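Local atomic coordinates of 2-hydroxyisobutanoyl-CoA mutase large subunit (Aquincola tertiaricarbonis, PDB entry 4R3U), a protein that catalyses, together with its small cobalamin-binding subunit, the reversible isomerization of 2-hydroxyisobutyryl-CoA and (S)-3-hydroxybutyryl-CoA. Residues A[129-132]-A[133-137]; A[156-159]-A[160-164]; A[183-186]-A[187-191]; A[551-554]-A[555-559]. All blocks are in the same frame, centred on the assembly; numbering follows the deposited sequence.

In the fold
All four contacts are local turns of helices clustered on one side of the chain, with centres 11 to 15 Å apart. Interaction 1 sits nearest the chemistry: Phe129, Met131 and Leu134 belong to the cobalamin pocket, and the Met131 side chain comes within about 3 Å of the cofactor. Interactions 2 and 4 are helix starts closed by capping boxes, tied to each other where Met553 N lies 2.9 Å from Asp156 O, a probable hydrogen bond. Interaction 3 lies in helix 183-196 and touches the other three: Leu186 CD2 is 3.3 Å from Phe129 CZ, Met161 CE is 3.6 Å from Met189 CB, and Leu186 CD1 is 3.4 Å from Met553 CE.

Interaction 1 of 4, residues A[129-132]-A[133-137]; sequences FDMP and TLMGY
The short helix 131-135, which follows strand 125-128 of the barrel and borders the cobalamin pocket, is held at its start by Asp130 and Thr133 and closed at its end by a Schellman motif at Gly136. Asp130 is the N-cap. With chi1 at 63°, its CG stands between the backbone N and the carbonyl carbon, which turns OD1 back over the first turn. There OD1 takes two donors from Thr133, the backbone N at 3.1 Å and the hydroxyl OG1 at 2.7 Å, arriving from opposite faces of the carboxylate plane. The hydroxyl comes in on the syn side. Outside the turn, Asp130 OD2 accepts from Gly149 N and Thr133 OG1 also bonds to Ile155 N, so both side chains tie the helix start to the following loop.

The methyl branch of Thr133 goes the other way: CG2 packs 3.8 Å from Phe129 CB and approaches the ring obliquely. Leu134 CD2 reaches the same CB, while its CD1 lies against Met131 SD at 3.8 Å. The bend at chi2 (-41°) brings the Met131 sulfur beside the leucine. Met131 also touches cobalamin, and Phe129 O makes a hydrogen bond to that cofactor. The small subunit packs Leu26 on Met131, Pro132 and Tyr137.

At the C-terminal end Gly136 has positive phi (86°), and the chain wraps round so that Tyr137 N donates to Pro132 O at 2.7 Å, the donor standing 40° above the carbonyl plane.

Interaction 2 of 4, residues A[156-159]-A[160-164]; sequences DTLA and DMEAL
The chain runs through Asp156 and an extended Thr157 into helix 158-164, where Glu162 N bonds to Leu158 O at 3.0 Å and Ala163 N to Ala159 O at 3.3 Å. The entry is a capping box: Thr157 is the N-cap and Asp160 the residue three further on, each side chain turned toward the backbone of the other. The threonine half is loose, since Asp160 N reaches Thr157 OG1 only through a weak bond of 3.4 Å. The return bond runs from Thr157 N to Asp160 OD2 at 3.2 Å, the amide coming from well above the carboxylate plane. From beyond the box, the same OD2 also takes Asp156 N at 2.6 Å, nearly along its own C-O direction. The CG of Asp160 lies beside its own backbone N (chi1 -60°), which carries the carboxylate back past the helix start to both amides.

The two side chains of the box cross at about a right angle. More partners come from helix 501-515: Arg508 forms a salt bridge with Asp160 OD1, and Gln505 bonds to OD2 of both Asp160 and Asp156. Asp156 OD2 and Asp160 OD2 are 4.5 Å apart, so these donors would probably ease the repulsion of the like charges; Ser139 and Thr509 also bond to Asp156 OD2.

Further along, the extended Glu162 side chain runs back beside the first turn toward Leu158 and Ala159, with its carboxylate paired to Lys196 of helix 183-196. Its OE2 passes 3.9 Å from Leu158 CG, and its OE1 lies 3.5 Å from Ala159 CA.

Interaction 3 of 4, residues A[183-186]-A[187-191]; sequences AWIL and LAMYV
Backbone hydrogen bonds come first: Ala183 to Tyr190 form regular alpha-helix in the crossover of the beta-alpha-beta unit made by strand 175-178, helix 183-196 and strand 206-208. Leu187 N donates to Ala183 O and Ala188 N to Trp184 O, both at 2.9 Å. The next two steps, Met189 N to Ile185 O at 3.0 Å and Tyr190 N to Leu186 O at 2.9 Å, keep the same i to i+4 pattern.

Apolar contact along the helix is carried by Ile185 and Met189. Their side chains lie side by side and point the same way, and the terminal methyl CE of Met189 rests 3.9 Å from the CG2 branch of Ile185. Both outer torsions of the methionine are near 180° (chi2 177°, chi3 -172°), which stretches the chain out far enough to bring CE to that methyl.

The indole of Trp184 is covered on one face by its neighbour: Ile185 CG1 sits 3.7 Å above the ring plane, over its centre. Helices 226-243, 540-549 and 553-564 also touch this indole. Tyr190 turns elsewhere and meets the ring of Phe177 at about a right angle.

Between the two halves of this turn the hydrogen bonds are all backbone ones, and the side chains meet through apolar contact; the weak bond of Trp184 NE1 to Thr543 is a polar link to the neighbouring helix.

Interaction 4 of 4, residues A[551-554]-A[555-559]; sequences ATMG and DIVEK
The carboxylate of Asp555 is the flat group here, and Thr552 N meets its OD2 from above the plane, 36° out of it, in a nearly straight bond of 2.8 Å. Thr552 OG1 also lies close over this group, 3.1 Å from Asp555 CG. Away from the turn, Arg516 forms a salt bridge with the same OD2.

In return, Asp555 N donates to Thr552 OG1 at 3.2 Å. The threonine has chi1 at 69°, which sets OG1 between its backbone N and carbonyl carbon and aims it at that amide. The two exchanges make a capping box at the start of helix 553-564, with Thr552 as the N-cap. Asp138 is a further partner of the cap, bonding through OD2 to Thr552 OG1 and through OD1 to Gly554 N.

Apolar groups fill in beside the box. Met553 and Val557 run side by side, CG against CG2 at 4.0 Å, and Val557 N bonds to Met553 O at 2.8 Å. On the side toward helices 518-532 and 540-549, Ile556 reaches back with its CD1 to Ala551 CB, 4.1 Å away.

Interaction 1 of 4, residues A[129-132]-A[133-137]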
# COMPACT_ATOMS: atom_id res chain seq x y z
N PHE A 129 16.90 -19.44 -11.50
CA PHE A 129 17.64 -20.15 -12.55
C PHE A 129 16.80 -20.38 -13.80
O PHE A 129 15.57 -20.31 -13.75
CB PHE A 129 18.18 -21.48 -11.99
CG PHE A 129 19.05 -21.26 -10.76
CD1 PHE A 129 20.42 -21.02 -10.88
CD2 PHE A 129 18.49 -21.24 -9.48
CE1 PHE A 129 21.21 -20.75 -9.76
CE2 PHE A 129 19.28 -20.95 -8.37
CZ PHE A 129 20.64 -20.73 -8.51
N ASP A 130 17.48 -20.59 -14.94
CA ASP A 130 16.78 -20.86 -16.17
C ASP A 130 16.21 -22.30 -16.17
O ASP A 130 16.55 -23.11 -15.30
CB ASP A 130 17.69 -20.59 -17.38
CG ASP A 130 18.93 -21.44 -17.51
OD1 ASP A 130 19.02 -22.46 -16.81
OD2 ASP A 130 19.75 -21.14 -18.38
N MET A 131 15.38 -22.61 -17.16
CA MET A 131 14.76 -23.92 -17.30
C MET A 131 15.75 -25.04 -17.43
O MET A 131 15.60 -26.00 -16.68
CB MET A 131 13.71 -23.93 -18.42
CG MET A 131 12.52 -23.02 -18.17
SD MET A 131 11.91 -23.05 -16.46
CE MET A 131 11.21 -24.65 -16.31
N PRO A 132 16.80 -24.97 -18.29
CA PRO A 132 17.78 -26.09 -18.35
C PRO A 132 18.33 -26.46 -16.96
O PRO A 132 18.27 -27.63 -16.57
CB PRO A 132 18.86 -25.58 -19.30
CG PRO A 132 18.14 -24.64 -20.19
CD PRO A 132 17.12 -23.95 -19.32
N THR A 133 18.79 -25.46 -16.20
CA THR A 133 19.35 -25.59 -14.85
C THR A 133 18.34 -26.19 -13.86
O THR A 133 18.69 -27.08 -13.09
CB THR A 133 19.93 -24.23 -14.41
OG1 THR A 133 20.88 -23.81 -15.39
CG2 THR A 133 20.59 -24.25 -13.04
N LEU A 134 17.09 -25.69 -13.90
CA LEU A 134 15.98 -26.15 -13.06
C LEU A 134 15.63 -27.62 -13.34
O LEU A 134 15.32 -28.38 -12.42
CB LEU A 134 14.75 -25.25 -13.26
CG LEU A 134 14.82 -23.82 -12.66
CD1 LEU A 134 13.62 -22.98 -13.11
CD2 LEU A 134 14.96 -23.84 -11.13
N MET A 135 15.71 -28.00 -14.62
CA MET A 135 15.38 -29.31 -15.15
C MET A 135 16.56 -30.30 -15.18
O MET A 135 16.37 -31.45 -15.56
CB MET A 135 14.69 -29.17 -16.53
CG MET A 135 13.40 -28.38 -16.50
SD MET A 135 12.27 -28.82 -15.16
CE MET A 135 11.44 -30.34 -15.77
N GLY A 136 17.74 -29.85 -14.77
CA GLY A 136 18.94 -30.68 -14.67
C GLY A 136 19.78 -30.84 -15.91
O GLY A 136 20.61 -31.75 -15.99
N TYR A 137 19.59 -29.95 -16.89
CA TYR A 137 20.30 -30.00 -18.16
C TYR A 137 21.39 -28.97 -18.26
O TYR A 137 21.28 -27.85 -17.72
CB TYR A 137 19.34 -29.77 -19.35
CG TYR A 137 18.24 -30.79 -19.49
CD1 TYR A 137 18.51 -32.08 -19.93
CD2 TYR A 137 16.91 -30.44 -19.28
CE1 TYR A 137 17.49 -33.02 -20.10
CE2 TYR A 137 15.88 -31.38 -19.42
CZ TYR A 137 16.18 -32.66 -19.85
OH TYR A 137 15.16 -33.58 -20.01

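Interaction 2 of 4, residues A[156-159]-A[160-164]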
# COMPACT_ATOMS: atom_id res chain seq x y z
N ASP A 156 25.88 -24.43 -15.10
CA ASP A 156 26.22 -25.77 -15.61
C ASP A 156 27.36 -26.32 -14.81
O ASP A 156 27.40 -27.52 -14.57
CB ASP A 156 26.59 -25.77 -17.11
CG ASP A 156 25.50 -25.34 -18.06
OD1 ASP A 156 24.33 -25.42 -17.69
OD2 ASP A 156 25.82 -24.91 -19.17
N THR A 157 28.28 -25.43 -14.41
CA THR A 157 29.56 -25.70 -13.73
C THR A 157 29.80 -24.78 -12.49
O THR A 157 29.14 -23.75 -12.33
CB THR A 157 30.71 -25.49 -14.74
OG1 THR A 157 30.75 -24.11 -15.13
CG2 THR A 157 30.56 -26.34 -15.99
N LEU A 158 30.74 -25.17 -11.64
CA LEU A 158 31.16 -24.41 -10.46
C LEU A 158 31.77 -23.07 -10.94
O LEU A 158 31.59 -22.04 -10.28
CB LEU A 158 32.17 -25.23 -9.65
CG LEU A 158 33.02 -24.55 -8.58
CD1 LEU A 158 32.15 -23.94 -7.47
CD2 LEU A 158 34.00 -25.55 -7.99
N ALA A 159 32.44 -23.09 -12.12
CA ALA A 159 33.01 -21.94 -12.80
C ALA A 159 31.96 -20.83 -12.99
O ALA A 159 32.28 -19.66 -12.77
CB ALA A 159 33.57 -22.35 -14.14
N ASP A 160 30.71 -21.20 -13.35
CA ASP A 160 29.59 -20.26 -13.55
C ASP A 160 29.17 -19.66 -12.21
O ASP A 160 28.72 -18.50 -12.16
CB ASP A 160 28.35 -20.97 -14.13
CG ASP A 160 28.46 -21.66 -15.46
OD1 ASP A 160 29.32 -21.26 -16.28
OD2 ASP A 160 27.62 -22.54 -15.74
N MET A 161 29.21 -20.48 -11.14
CA MET A 161 28.85 -20.00 -9.80
C MET A 161 29.89 -18.96 -9.29
O MET A 161 29.52 -18.03 -8.58
CB MET A 161 28.67 -21.15 -8.79
CG MET A 161 28.04 -20.69 -7.48
SD MET A 161 27.55 -22.02 -6.38
CE MET A 161 26.08 -22.68 -7.33
N GLU A 162 31.17 -19.11 -9.68
CA GLU A 162 32.24 -18.20 -9.32
C GLU A 162 31.93 -16.86 -9.96
O GLU A 162 32.04 -15.84 -9.28
CB GLU A 162 33.60 -18.74 -9.79
CG GLU A 162 34.01 -20.00 -9.05
CD GLU A 162 35.16 -20.81 -9.62
OE1 GLU A 162 35.53 -20.60 -10.79
OE2 GLU A 162 35.65 -21.70 -8.89
N ALA A 163 31.45 -16.88 -11.24
CA ALA A 163 31.02 -15.69 -12.01
C ALA A 163 29.81 -15.07 -11.35
O ALA A 163 29.78 -13.85 -11.19
CB ALA A 163 30.69 -16.06 -13.45
N LEU A 164 28.85 -15.92 -10.91
CA LEU A 164 27.62 -15.53 -10.23
C LEU A 164 27.84 -14.78 -8.93
O LEU A 164 27.14 -13.81 -8.66
CB LEU A 164 26.73 -16.77 -9.97
CG LEU A 164 25.40 -16.54 -9.22
CD1 LEU A 164 24.37 -15.94 -10.12
CD2 LEU A 164 24.88 -17.81 -8.61

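Interaction 3 of 4, residues A[183-186]-A[187-191]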
# COMPACT_ATOMS: atom_id res chain seq x y z
N ALA A 183 18.97 -29.25 -6.80
CA ALA A 183 19.40 -28.47 -5.64
C ALA A 183 20.68 -28.98 -5.01
O ALA A 183 21.50 -28.16 -4.57
CB ALA A 183 18.29 -28.42 -4.60
N TRP A 184 20.85 -30.33 -4.94
CA TRP A 184 22.02 -30.92 -4.30
C TRP A 184 23.33 -30.57 -5.01
O TRP A 184 24.34 -30.34 -4.34
CB TRP A 184 21.83 -32.43 -4.03
CG TRP A 184 22.44 -33.39 -5.03
CD1 TRP A 184 23.60 -34.10 -4.87
CD2 TRP A 184 21.87 -33.82 -6.27
NE1 TRP A 184 23.79 -34.94 -5.95
CE2 TRP A 184 22.74 -34.78 -6.82
CE3 TRP A 184 20.71 -33.47 -6.99
CZ2 TRP A 184 22.48 -35.42 -8.06
CZ3 TRP A 184 20.47 -34.07 -8.22
CH2 TRP A 184 21.33 -35.05 -8.73
N ILE A 185 23.27 -30.48 -6.35
CA ILE A 185 24.40 -30.12 -7.23
C ILE A 185 24.80 -28.65 -6.94
O ILE A 185 25.97 -28.36 -6.75
CB ILE A 185 24.04 -30.40 -8.72
CG1 ILE A 185 23.99 -31.91 -8.98
CG2 ILE A 185 24.99 -29.68 -9.70
CD1 ILE A 185 23.28 -32.28 -10.15
N LEU A 186 23.81 -27.76 -6.86
CA LEU A 186 24.07 -26.35 -6.53
C LEU A 186 24.58 -26.14 -5.12
O LEU A 186 25.46 -25.30 -4.93
CB LEU A 186 22.88 -25.46 -6.89
CG LEU A 186 23.05 -24.83 -8.24
CD1 LEU A 186 22.78 -25.80 -9.35
CD2 LEU A 186 22.16 -23.70 -8.39
N LEU A 187 24.10 -26.96 -4.16
CA LEU A 187 24.60 -26.93 -2.79
C LEU A 187 26.06 -27.43 -2.74
O LEU A 187 26.88 -26.87 -2.00
CB LEU A 187 23.69 -27.74 -1.84
CG LEU A 187 24.12 -27.80 -0.35
CD1 LEU A 187 24.28 -26.39 0.28
CD2 LEU A 187 23.21 -28.69 0.44
N ALA A 188 26.39 -28.47 -3.53
CA ALA A 188 27.74 -29.01 -3.63
C ALA A 188 28.68 -27.93 -4.19
O ALA A 188 29.79 -27.78 -3.69
CB ALA A 188 27.76 -30.22 -4.54
N MET A 189 28.20 -27.15 -5.19
CA MET A 189 28.95 -26.06 -5.82
C MET A 189 29.18 -24.93 -4.86
O MET A 189 30.28 -24.34 -4.86
CB MET A 189 28.23 -25.53 -7.06
CG MET A 189 28.39 -26.40 -8.28
SD MET A 189 27.44 -25.76 -9.67
CE MET A 189 27.64 -27.10 -10.84
N TYR A 190 28.15 -24.61 -4.03
CA TYR A 190 28.24 -23.56 -3.03
C TYR A 190 29.31 -23.89 -1.99
O TYR A 190 30.15 -23.04 -1.67
CB TYR A 190 26.87 -23.31 -2.38
CG TYR A 190 26.78 -21.97 -1.66
CD1 TYR A 190 26.65 -20.78 -2.37
CD2 TYR A 190 26.77 -21.91 -0.27
CE1 TYR A 190 26.53 -19.55 -1.71
CE2 TYR A 190 26.66 -20.69 0.40
CZ TYR A 190 26.54 -19.51 -0.32
OH TYR A 190 26.41 -18.31 0.36
N VAL A 191 29.30 -25.17 -1.50
CA VAL A 191 30.24 -25.69 -0.52
C VAL A 191 31.66 -25.66 -1.09
O VAL A 191 32.56 -25.12 -0.45
CB VAL A 191 29.82 -27.08 0.05
CG1 VAL A 191 30.93 -27.72 0.89
CG2 VAL A 191 28.54 -26.95 0.87

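Interaction 4 of 4, residues A[551-554]-A[555-559]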
# COMPACT_ATOMS: atom_id res chain seq x y z
N ALA A 551 33.06 -31.51 -13.11
CA ALA A 551 31.83 -32.16 -13.57
C ALA A 551 30.75 -31.10 -13.75
O ALA A 551 30.67 -30.12 -12.99
CB ALA A 551 31.35 -33.19 -12.56
N THR A 552 29.91 -31.30 -14.77
CA THR A 552 28.78 -30.41 -15.03
C THR A 552 27.57 -31.01 -14.36
O THR A 552 27.61 -32.18 -13.95
CB THR A 552 28.58 -30.19 -16.53
OG1 THR A 552 28.13 -31.40 -17.13
CG2 THR A 552 29.82 -29.67 -17.24
N MET A 553 26.49 -30.23 -14.22
CA MET A 553 25.24 -30.69 -13.64
C MET A 553 24.69 -31.87 -14.47
O MET A 553 24.26 -32.88 -13.91
CB MET A 553 24.23 -29.53 -13.61
CG MET A 553 22.87 -29.95 -13.11
SD MET A 553 21.65 -28.70 -13.38
CE MET A 553 21.99 -27.64 -12.05
N GLY A 554 24.72 -31.71 -15.80
CA GLY A 554 24.33 -32.71 -16.79
C GLY A 554 25.07 -34.02 -16.64
O GLY A 554 24.44 -35.07 -16.72
N ASP A 555 26.39 -33.97 -16.39
CA ASP A 555 27.21 -35.18 -16.18
C ASP A 555 26.64 -36.01 -15.02
O ASP A 555 26.38 -37.20 -15.17
CB ASP A 555 28.68 -34.83 -15.84
CG ASP A 555 29.54 -34.20 -16.93
OD1 ASP A 555 29.36 -34.56 -18.11
OD2 ASP A 555 30.42 -33.40 -16.59
N ILE A 556 26.39 -35.32 -13.87
CA ILE A 556 25.85 -35.83 -12.61
C ILE A 556 24.42 -36.33 -12.78
O ILE A 556 24.13 -37.48 -12.41
CB ILE A 556 26.03 -34.80 -11.44
CG1 ILE A 556 27.54 -34.41 -11.25
CG2 ILE A 556 25.45 -35.34 -10.12
CD1 ILE A 556 27.80 -33.10 -10.48
N VAL A 557 23.53 -35.47 -13.33
CA VAL A 557 22.11 -35.75 -13.58
C VAL A 557 21.91 -36.96 -14.51
O VAL A 557 21.13 -37.86 -14.18
CB VAL A 557 21.33 -34.48 -14.04
CG1 VAL A 557 20.02 -34.83 -14.77
CG2 VAL A 557 21.07 -33.53 -12.87
N GLU A 558 22.61 -36.97 -15.67
CA GLU A 558 22.49 -38.05 -16.67
C GLU A 558 22.93 -39.38 -16.16
O GLU A 558 22.23 -40.37 -16.39
CB GLU A 558 23.16 -37.71 -17.99
CG GLU A 558 22.45 -36.60 -18.75
CD GLU A 558 20.96 -36.80 -19.00
OE1 GLU A 558 20.59 -37.79 -19.66
OE2 GLU A 558 20.18 -35.93 -18.55
N LYS A 559 24.08 -39.42 -15.44
CA LYS A 559 24.63 -40.64 -14.84
C LYS A 559 23.58 -41.32 -13.92
O LYS A 559 23.38 -42.53 -14.01
CB LYS A 559 25.92 -40.31 -14.07
CG LYS A 559 26.70 -41.53 -13.64
CD LYS A 559 27.38 -42.19 -14.82
CE LYS A 559 28.13 -43.44 -14.45
NZ LYS A 559 28.85 -44.00 -15.62